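Local coordinates for protein thermotoga maritima TmcAL (Thermotoga maritima, PDB 5Y0T) that belongs to the HIGH nucleotidyl transferase family of the HUP clan and holds adenosine-5'-rp-alpha-thio-triphosphate in a pocket of its N-terminal half, at residues Asp255-Phe260 against Phe316-Val321; His273-Gly278 against Arg311-Phe316. One frame throughout, in Å; residues are numbered along the deposited sequence.

Interaction 1: Asp255-Phe260 against Phe316-Val321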
loop_
_atom_site.group_PDB
_atom_site.type_symbol
_atom_site.label_atom_id
_atom_site.label_comp_id
_atom_site.label_asym_id
_atom_site.label_seq_id
_atom_site.Cartn_x
_atom_site.Cartn_y
_atom_site.Cartn_z
ATOM N N ASP A 255 -0.809 0.290 -11.046
ATOM C CA ASP A 255 -0.340 -0.967 -10.464
ATOM C C ASP A 255 -0.242 -0.834 -8.943
ATOM O O ASP A 255 -0.533 -1.801 -8.230
ATOM C CB ASP A 255 1.012 -1.408 -11.043
ATOM C CG ASP A 255 0.882 -2.171 -12.360
ATOM O OD1 ASP A 255 -0.249 -2.399 -12.843
ATOM O OD2 ASP A 255 1.927 -2.574 -12.910
ATOM N N PHE A 256 0.143 0.347 -8.438
ATOM C CA PHE A 256 0.172 0.531 -6.988
ATOM C C PHE A 256 -1.216 0.355 -6.389
ATOM O O PHE A 256 -1.384 -0.390 -5.424
ATOM C CB PHE A 256 0.711 1.904 -6.544
ATOM C CG PHE A 256 0.901 1.982 -5.052
ATOM C CD1 PHE A 256 -0.152 2.318 -4.218
ATOM C CD2 PHE A 256 2.114 1.636 -4.479
ATOM C CE1 PHE A 256 0.009 2.331 -2.843
ATOM C CE2 PHE A 256 2.284 1.650 -3.095
ATOM C CZ PHE A 256 1.233 1.993 -2.286
ATOM N N LEU A 257 -2.195 1.065 -6.944
ATOM C CA LEU A 257 -3.555 1.035 -6.417
ATOM C C LEU A 257 -4.101 -0.387 -6.408
ATOM O O LEU A 257 -4.636 -0.871 -5.401
ATOM C CB LEU A 257 -4.464 1.949 -7.250
ATOM C CG LEU A 257 -4.140 3.431 -7.107
ATOM C CD1 LEU A 257 -4.993 4.268 -8.056
ATOM C CD2 LEU A 257 -4.329 3.866 -5.673
ATOM N N LEU A 258 -3.926 -1.072 -7.532
ATOM C CA LEU A 258 -4.472 -2.406 -7.676
ATOM C C LEU A 258 -3.788 -3.365 -6.698
ATOM O O LEU A 258 -4.457 -4.172 -6.037
ATOM C CB LEU A 258 -4.334 -2.896 -9.124
ATOM C CG LEU A 258 -4.819 -4.333 -9.382
ATOM C CD1 LEU A 258 -6.266 -4.495 -8.926
ATOM C CD2 LEU A 258 -4.684 -4.709 -10.860
ATOM N N SER A 259 -2.466 -3.262 -6.596
ATOM C CA SER A 259 -1.703 -4.120 -5.694
ATOM C C SER A 259 -2.071 -3.838 -4.235
ATOM O O SER A 259 -2.208 -4.747 -3.421
ATOM C CB SER A 259 -0.194 -3.925 -5.909
ATOM O OG SER A 259 0.208 -4.380 -7.191
ATOM N N PHE A 260 -2.235 -2.566 -3.917
ATOM C CA PHE A 260 -2.617 -2.151 -2.573
ATOM C C PHE A 260 -3.994 -2.752 -2.190
ATOM O O PHE A 260 -4.169 -3.268 -1.086
ATOM C CB PHE A 260 -2.605 -0.612 -2.505
ATOM C CG PHE A 260 -2.989 -0.044 -1.163
ATOM C CD1 PHE A 260 -4.325 0.175 -0.848
ATOM C CD2 PHE A 260 -2.020 0.299 -0.233
ATOM C CE1 PHE A 260 -4.689 0.697 0.384
ATOM C CE2 PHE A 260 -2.382 0.829 1.012
ATOM C CZ PHE A 260 -3.722 1.023 1.313
ATOM N N PHE A 316 -9.356 7.529 -1.678
ATOM C CA PHE A 316 -9.740 7.450 -0.267
ATOM C C PHE A 316 -9.208 6.176 0.377
ATOM O O PHE A 316 -8.772 6.182 1.535
ATOM C CB PHE A 316 -11.254 7.500 -0.095
ATOM C CG PHE A 316 -11.863 8.827 -0.447
ATOM C CD1 PHE A 316 -11.094 9.980 -0.433
ATOM C CD2 PHE A 316 -13.212 8.917 -0.792
ATOM C CE1 PHE A 316 -11.662 11.211 -0.750
ATOM C CE2 PHE A 316 -13.785 10.141 -1.120
ATOM C CZ PHE A 316 -13.009 11.289 -1.098
ATOM N N SER A 317 -9.236 5.079 -0.371
ATOM C CA SER A 317 -8.721 3.822 0.160
ATOM C C SER A 317 -7.205 3.851 0.367
ATOM O O SER A 317 -6.702 3.475 1.425
ATOM C CB SER A 317 -9.097 2.660 -0.762
ATOM O OG SER A 317 -10.499 2.562 -0.884
ATOM N N VAL A 318 -6.465 4.292 -0.641
ATOM C CA VAL A 318 -5.012 4.247 -0.529
ATOM C C VAL A 318 -4.508 5.231 0.536
ATOM O O VAL A 318 -3.491 4.985 1.183
ATOM C CB VAL A 318 -4.344 4.518 -1.892
ATOM C CG1 VAL A 318 -4.327 6.015 -2.214
ATOM C CG2 VAL A 318 -2.945 3.957 -1.913
ATOM N N PHE A 319 -5.237 6.321 0.750
ATOM C CA PHE A 319 -4.847 7.322 1.740
ATOM C C PHE A 319 -5.530 7.076 3.081
ATOM O O PHE A 319 -5.366 7.860 4.020
ATOM C CB PHE A 319 -5.163 8.729 1.217
ATOM C CG PHE A 319 -4.287 9.147 0.063
ATOM C CD1 PHE A 319 -2.931 8.843 0.073
ATOM C CD2 PHE A 319 -4.819 9.825 -1.029
ATOM C CE1 PHE A 319 -2.100 9.208 -0.982
ATOM C CE2 PHE A 319 -4.005 10.200 -2.097
ATOM C CZ PHE A 319 -2.639 9.892 -2.074
ATOM N N GLU A 320 -6.293 5.986 3.154
ATOM C CA GLU A 320 -7.009 5.588 4.375
ATOM C C GLU A 320 -7.861 6.723 4.910
ATOM O O GLU A 320 -7.805 7.085 6.086
ATOM C CB GLU A 320 -6.029 5.109 5.449
ATOM C CG GLU A 320 -5.273 3.860 5.042
ATOM C CD GLU A 320 -4.416 3.301 6.158
ATOM O OE1 GLU A 320 -3.718 4.099 6.828
ATOM O OE2 GLU A 320 -4.440 2.064 6.358
ATOM N N VAL A 321 -8.676 7.277 4.036
ATOM C CA VAL A 321 -9.477 8.416 4.427
ATOM C C VAL A 321 -10.778 7.842 4.977
ATOM O O VAL A 321 -11.674 7.464 4.222
ATOM C CB VAL A 321 -9.698 9.336 3.193
ATOM C CG1 VAL A 321 -10.584 10.522 3.513
ATOM C CG2 VAL A 321 -8.336 9.801 2.644
#
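Phe260 offers a ring face, and Phe256 a ring edge, to the same methyl group, CG2 of Val318. Over Phe260 the methyl stands 4.0 Å from the ring centroid and only 8° off the normal, a CH-pi contact. At Phe256 it comes in near the ring plane, with CE1 of Phe256 3.5 Å from CG2 of Val318. Both phenylalanines have CG anti to the backbone N (chi1 -172° and 180°), and, with the two one turn apart on helix 254-261, the methyl sits in the corner formed by their rings. Leu257 crosses Val318 at about a right angle, its CD2 lying 3.8 Å from CB of Val318. A beta-branched residue suits this place: CG1 of the same valine lies over the face of Phe319. The rim of Phe260 continues past the methyl to the backbone, its CE1 being 3.7 Å from CA of Val318. Across the subunit boundary, Phe256 stacks on Phe256 of the second subunit and Phe260 packs on Phe260 of that subunit, which puts this helix at the dimer interface. The valine ends helix 307-318, and beyond it the chain turns in a Schellman motif with Glu320 at positive phi: apolar helix-to-helix packing at a helix C terminus.

Interaction 2: His273-Gly278 against Arg311-Phe316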
loop_
_atom_site.group_PDB
_atom_site.type_symbol
_atom_site.label_atom_id
_atom_site.label_comp_id
_atom_site.label_asym_id
_atom_site.label_seq_id
_atom_site.Cartn_x
_atom_site.Cartn_y
_atom_site.Cartn_z
ATOM N N HIS A 273 -14.403 6.315 3.710
ATOM C CA HIS A 273 -15.499 7.205 3.366
ATOM C C HIS A 273 -15.987 6.950 1.953
ATOM O O HIS A 273 -15.180 6.791 1.038
ATOM C CB HIS A 273 -15.095 8.674 3.491
ATOM C CG HIS A 273 -16.176 9.614 3.052
ATOM N ND1 HIS A 273 -17.294 9.862 3.819
ATOM C CD2 HIS A 273 -16.347 10.306 1.902
ATOM C CE1 HIS A 273 -18.096 10.688 3.171
ATOM N NE2 HIS A 273 -17.540 10.980 2.008
ATOM N N GLY A 274 -17.305 6.923 1.784
ATOM C CA GLY A 274 -17.902 6.788 0.467
ATOM C C GLY A 274 -18.278 5.370 0.074
ATOM O O GLY A 274 -18.903 5.162 -0.956
ATOM N N PHE A 275 -17.891 4.385 0.877
ATOM C CA PHE A 275 -18.270 3.010 0.577
ATOM C C PHE A 275 -19.685 2.696 1.052
ATOM O O PHE A 275 -20.026 2.890 2.213
ATOM C CB PHE A 275 -17.267 2.022 1.177
ATOM C CG PHE A 275 -16.094 1.777 0.285
ATOM C CD1 PHE A 275 -16.126 0.762 -0.661
ATOM C CD2 PHE A 275 -14.982 2.596 0.346
ATOM C CE1 PHE A 275 -15.059 0.559 -1.511
ATOM C CE2 PHE A 275 -13.913 2.400 -0.497
ATOM C CZ PHE A 275 -13.944 1.388 -1.425
ATOM N N SER A 276 -20.497 2.233 0.110
ATOM C CA SER A 276 -21.854 1.777 0.354
ATOM C C SER A 276 -22.299 1.045 -0.901
ATOM O O SER A 276 -21.499 0.854 -1.820
ATOM C CB SER A 276 -22.796 2.942 0.664
ATOM O OG SER A 276 -22.974 3.761 -0.479
ATOM N N GLU A 277 -23.572 0.654 -0.939
ATOM C CA GLU A 277 -24.178 0.023 -2.110
ATOM C C GLU A 277 -23.384 -1.157 -2.657
ATOM O O GLU A 277 -23.312 -1.341 -3.872
ATOM C CB GLU A 277 -24.365 1.046 -3.229
ATOM C CG GLU A 277 -25.275 2.207 -2.887
ATOM C CD GLU A 277 -25.479 3.130 -4.071
ATOM O OE1 GLU A 277 -26.092 2.694 -5.074
ATOM O OE2 GLU A 277 -25.019 4.287 -4.004
ATOM N N GLY A 278 -22.798 -1.947 -1.763
ATOM C CA GLY A 278 -22.042 -3.122 -2.160
ATOM C C GLY A 278 -20.670 -2.855 -2.770
ATOM O O GLY A 278 -20.064 -3.764 -3.333
ATOM N N ARG A 311 -12.923 6.144 -8.945
ATOM C CA ARG A 311 -11.564 6.674 -8.810
ATOM C C ARG A 311 -11.370 7.431 -7.491
ATOM O O ARG A 311 -10.310 7.329 -6.877
ATOM C CB ARG A 311 -11.208 7.593 -9.994
ATOM C CG ARG A 311 -11.016 6.867 -11.339
ATOM C CD ARG A 311 -10.546 7.844 -12.429
ATOM N NE ARG A 311 -11.497 8.931 -12.658
ATOM C CZ ARG A 311 -12.142 9.150 -13.803
ATOM N NH1 ARG A 311 -11.950 8.364 -14.857
ATOM N NH2 ARG A 311 -12.983 10.167 -13.896
ATOM N N ARG A 312 -12.371 8.202 -7.068
ATOM C CA ARG A 312 -12.296 8.883 -5.768
ATOM C C ARG A 312 -12.174 7.843 -4.653
ATOM O O ARG A 312 -11.351 7.992 -3.756
ATOM C CB ARG A 312 -13.518 9.779 -5.507
ATOM C CG ARG A 312 -13.467 11.163 -6.157
ATOM C CD ARG A 312 -14.650 12.073 -5.714
ATOM N NE ARG A 312 -15.936 11.607 -6.204
ATOM C CZ ARG A 312 -16.497 12.029 -7.326
ATOM N NH1 ARG A 312 -15.873 12.926 -8.079
ATOM N NH2 ARG A 312 -17.674 11.553 -7.698
ATOM N N LEU A 313 -12.987 6.789 -4.714
ATOM C CA LEU A 313 -12.922 5.751 -3.682
ATOM C C LEU A 313 -11.553 5.060 -3.621
ATOM O O LEU A 313 -11.109 4.651 -2.548
ATOM C CB LEU A 313 -14.017 4.708 -3.900
ATOM C CG LEU A 313 -15.441 5.144 -3.545
ATOM C CD1 LEU A 313 -16.443 4.034 -3.867
ATOM C CD2 LEU A 313 -15.534 5.537 -2.087
ATOM N N ALA A 314 -10.895 4.908 -4.767
ATOM C CA ALA A 314 -9.543 4.347 -4.783
ATOM C C ALA A 314 -8.545 5.261 -4.058
ATOM O O ALA A 314 -7.678 4.782 -3.349
ATOM C CB ALA A 314 -9.080 4.094 -6.205
ATOM N N LEU A 315 -8.675 6.575 -4.225
ATOM C CA LEU A 315 -7.784 7.509 -3.528
ATOM C C LEU A 315 -8.075 7.518 -2.034
ATOM O O LEU A 315 -7.156 7.490 -1.220
ATOM C CB LEU A 315 -7.916 8.930 -4.090
ATOM C CG LEU A 315 -7.432 9.147 -5.522
ATOM C CD1 LEU A 315 -7.447 10.642 -5.855
ATOM C CD2 LEU A 315 -6.043 8.579 -5.697
ATOM N N PHE A 316 -9.356 7.529 -1.678
ATOM C CA PHE A 316 -9.740 7.450 -0.267
ATOM C C PHE A 316 -9.208 6.176 0.377
ATOM O O PHE A 316 -8.772 6.182 1.535
ATOM C CB PHE A 316 -11.254 7.500 -0.095
ATOM C CG PHE A 316 -11.863 8.827 -0.447
ATOM C CD1 PHE A 316 -11.094 9.980 -0.433
ATOM C CD2 PHE A 316 -13.212 8.917 -0.792
ATOM C CE1 PHE A 316 -11.662 11.211 -0.750
ATOM C CE2 PHE A 316 -13.785 10.141 -1.120
ATOM C CZ PHE A 316 -13.009 11.289 -1.098
#
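Leu313 reaches from helix 307-318 into the bend made by His273, Gly274 and Phe275, and each part of its side chain has its own neighbour. CB of Leu313 starts the path beside the ring of Phe275, 4.1 Å from both CE2 and CZ of Phe275. Lying anti to the carbonyl carbon (chi1 -74°), CG is carried toward the loop, and chi2, 177°, then sets the two methyls. CD1 of Leu313 comes over one face of the Phe275 ring and, further out, lies 4.0 Å from O of Gly274. CD2 of Leu313 makes the closer contacts: it is 3.4 Å from O of His273, 3.5 Å from C of Gly274 and 3.9 Å from CD2 of Phe275. A branched, flexible apolar chain suits the place, since it can meet a ring and a peptide at once. Gly274 suits its own for two reasons: at its backbone angles a beta carbon would be jammed against the carbonyl O of His273, and it would also collide with CD2 of Leu313.

One turn on, Phe316 takes up the other end of the loop. His273 and Phe316 lie side by side and point the same way, and the imidazole turns its edge to the phenyl face in an offset edge-to-face pair with planes at 66°. The carbonyl O of His273 lies 3.4 Å from CD2 of Phe316; buried here with no hydrogen-bonding partner in the model, it lies against two side-chain carbons, CD2 of Leu313 and CD2 of Phe316. Phe275 meets Phe283 edge-to-face. The loop runs between helices 266-270 and 279-289 along one flank of helix 307-318, and Leu313 also touches Leu279 and Phe283 of helix 279-289.

Overall arrangement
From the N terminus, the chain passes through the part of the fold that holds adenosine-5'-rp-alpha-thio-triphosphate and then enters a mostly helical region. Helix 254-261 opens the larger loop, which interaction 1 closes some 56 residues later at the end of helix 307-318. Interaction 2 is nested within it: the loop at 273-278 is closed by 311-316 after 32 intervening residues, none of them in a strand. Both draw on helix 307-318, and the segments overlap at Phe316, which touches the partner segment in interaction 2 alone. This helix ties helix 254-261, at the subunit interface, to the linker between helices 266-270 and 279-289. A probable hydrogen bond from His273 N to Val321 O (3.0 Å) joins both contacts directly.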